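Local atomic coordinates of UL37 (PDB entry 4K70), a protein that forms part of the herpesvirus inner tegument and probably helps control viral trafficking, the chain here being its N-terminal half. Residues 312-317 / 358-363. Residues are numbered along the deposited sequence; the frame is centred on the assembly and turned at random.
Sequences DLDHTQ and LDRAPR. With NA (sodium ion), chain J.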
loop_
_atom_site.group_PDB
_atom_site.type_symbol
_atom_site.label_atom_id
_atom_site.label_comp_id
_atom_site.label_asym_id
_atom_site.label_seq_id
_atom_site.Cartn_x
_atom_site.Cartn_y
_atom_site.Cartn_z
ATOM N N ASP A 312 23.964 2.056 -23.057
ATOM C CA ASP A 312 24.716 2.191 -24.295
ATOM C C ASP A 312 25.085 0.811 -24.841
ATOM O O ASP A 312 26.249 0.422 -24.836
ATOM C CB ASP A 312 25.979 3.009 -24.058
ATOM C CG ASP A 312 26.563 3.564 -25.354
ATOM O OD1 ASP A 312 26.043 3.227 -26.438
ATOM O OD2 ASP A 312 27.548 4.322 -25.290
ATOM N N LEU A 313 24.082 0.092 -25.329
ATOM C CA LEU A 313 24.197 -1.339 -25.568
ATOM C C LEU A 313 25.109 -1.685 -26.742
ATOM O O LEU A 313 25.596 -2.823 -26.860
ATOM C CB LEU A 313 22.809 -1.939 -25.774
ATOM C CG LEU A 313 21.901 -1.861 -24.538
ATOM C CD1 LEU A 313 20.507 -2.348 -24.870
ATOM C CD2 LEU A 313 22.489 -2.676 -23.411
ATOM N N ASP A 314 25.344 -0.712 -27.614
ATOM C CA ASP A 314 26.226 -0.954 -28.749
ATOM C C ASP A 314 27.671 -1.053 -28.306
ATOM O O ASP A 314 28.483 -1.680 -28.970
ATOM C CB ASP A 314 26.070 0.149 -29.803
ATOM C CG ASP A 314 24.762 0.048 -30.545
ATOM O OD1 ASP A 314 24.319 -1.095 -30.790
ATOM O OD2 ASP A 314 24.170 1.100 -30.876
ATOM N N HIS A 315 27.991 -0.423 -27.185
ATOM C CA HIS A 315 29.384 -0.285 -26.768
ATOM C C HIS A 315 29.693 -1.126 -25.543
ATOM O O HIS A 315 30.792 -1.668 -25.411
ATOM C CB HIS A 315 29.709 1.182 -26.452
ATOM C CG HIS A 315 29.752 2.061 -27.659
ATOM N ND1 HIS A 315 28.622 2.622 -28.211
ATOM C CD2 HIS A 315 30.791 2.465 -28.430
ATOM C CE1 HIS A 315 28.960 3.338 -29.271
ATOM N NE2 HIS A 315 30.271 3.258 -29.427
ATOM N N THR A 316 28.704 -1.250 -24.663
ATOM C CA THR A 316 28.919 -1.777 -23.323
ATOM C C THR A 316 27.823 -2.742 -22.909
ATOM O O THR A 316 26.638 -2.485 -23.121
ATOM C CB THR A 316 28.976 -0.606 -22.323
ATOM O OG1 THR A 316 30.189 0.124 -22.544
ATOM C CG2 THR A 316 28.915 -1.086 -20.876
ATOM N N GLN A 317 28.234 -3.853 -22.317
ATOM C CA GLN A 317 27.305 -4.819 -21.751
ATOM C C GLN A 317 27.518 -4.915 -20.235
ATOM O O GLN A 317 28.496 -5.500 -19.773
ATOM C CB GLN A 317 27.493 -6.191 -22.405
ATOM C CG GLN A 317 26.486 -7.223 -21.935
ATOM C CD GLN A 317 25.057 -6.746 -22.109
ATOM O OE1 GLN A 317 24.573 -6.594 -23.241
ATOM N NE2 GLN A 317 24.381 -6.460 -20.990
ATOM N N LEU A 358 14.286 -3.073 -24.767
ATOM C CA LEU A 358 13.152 -3.511 -25.581
ATOM C C LEU A 358 13.205 -2.900 -26.990
ATOM O O LEU A 358 12.661 -3.458 -27.945
ATOM C CB LEU A 358 11.813 -3.198 -24.906
ATOM C CG LEU A 358 11.485 -4.065 -23.685
ATOM C CD1 LEU A 358 10.090 -3.734 -23.125
ATOM C CD2 LEU A 358 11.609 -5.529 -24.036
ATOM N N ASP A 359 13.870 -1.760 -27.117
ATOM C CA ASP A 359 14.034 -1.154 -28.431
ATOM C C ASP A 359 14.920 -2.017 -29.338
ATOM O O ASP A 359 15.041 -1.743 -30.520
ATOM C CB ASP A 359 14.588 0.273 -28.328
ATOM C CG ASP A 359 13.495 1.317 -28.052
ATOM O OD1 ASP A 359 12.289 1.007 -28.234
ATOM O OD2 ASP A 359 13.847 2.458 -27.662
ATOM N N ARG A 360 15.535 -3.062 -28.789
ATOM C CA ARG A 360 16.402 -3.924 -29.591
ATOM C C ARG A 360 15.793 -5.276 -29.875
ATOM O O ARG A 360 16.340 -6.050 -30.660
ATOM C CB ARG A 360 17.762 -4.096 -28.932
ATOM C CG ARG A 360 18.528 -2.821 -28.929
ATOM C CD ARG A 360 19.871 -2.946 -28.262
ATOM N NE ARG A 360 20.516 -1.637 -28.288
ATOM C CZ ARG A 360 21.516 -1.316 -29.097
ATOM N NH1 ARG A 360 22.016 -2.232 -29.923
ATOM N NH2 ARG A 360 22.027 -0.087 -29.062
ATOM N N ALA A 361 14.660 -5.554 -29.242
ATOM C CA ALA A 361 13.942 -6.805 -29.454
ATOM C C ALA A 361 13.453 -6.888 -30.901
ATOM O O ALA A 361 13.233 -5.855 -31.532
ATOM C CB ALA A 361 12.763 -6.899 -28.476
ATOM N N PRO A 362 13.253 -8.110 -31.431
ATOM C CA PRO A 362 13.374 -9.418 -30.776
ATOM C C PRO A 362 14.799 -9.933 -30.578
ATOM O O PRO A 362 14.987 -10.787 -29.722
ATOM C CB PRO A 362 12.635 -10.355 -31.743
ATOM C CG PRO A 362 12.793 -9.702 -33.076
ATOM C CD PRO A 362 12.669 -8.234 -32.782
ATOM N N ARG A 363 15.782 -9.444 -31.331
ATOM C CA ARG A 363 17.106 -10.062 -31.260
ATOM C C ARG A 363 17.937 -9.516 -30.104
ATOM O O ARG A 363 18.692 -8.554 -30.245
ATOM C CB ARG A 363 17.858 -9.975 -32.587
ATOM C CG ARG A 363 17.113 -10.620 -33.751
ATOM C CD ARG A 363 17.884 -10.489 -35.069
ATOM N NE ARG A 363 19.114 -11.262 -35.037
ATOM C CZ ARG A 363 19.197 -12.522 -35.443
ATOM N NH1 ARG A 363 18.122 -13.125 -35.932
ATOM N NH2 ARG A 363 20.353 -13.163 -35.384
HETATM NA NA NA J . 31.500 -4.113 -25.358
#
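A two-pronged salt bridge between D314 and R360 joins two interhelical loops in this all-helical half of UL37. R360 reaches out from the type I beta turn from L358 to A361, which begins at the last residue of helix 347-358 and leads out of it. Its side chain, extended from CG to NE, is long enough to carry its charge across to the other loop, the nearest CA atoms, of L313 and R360, being 9.1 Å apart. The short carboxylate of D314 offers two oxygens to match the two terminal nitrogens, and the guanidinium grips it end-on: R360 NH1 donates to D314 OD1 at 2.7 Å and R360 NH2 to D314 OD2 at 3.0 Å, the latter bond nearly straight at 167°. Both oxygens lie near the guanidinium plane, yet the carboxylate is turned 73° against it, and each oxygen is met from above the carboxylate plane. L313 suits its place by being apolar: its CB lies over one guanidinium face, toward the rim, 3.4 Å from R360 NE, while L313 CD1 runs back along the arm to R360 CD at 3.5 Å. The receiving loop is itself folded tightly, for D312 O accepts from the backbone N of both H315 and T316. H315 O binds a sodium ion together with Q292. The salt bridge thus ties the loop between helices 307-311 and 321-329 to the one after helix 347-358, and Q317 of the first loop rests against helix 366-385.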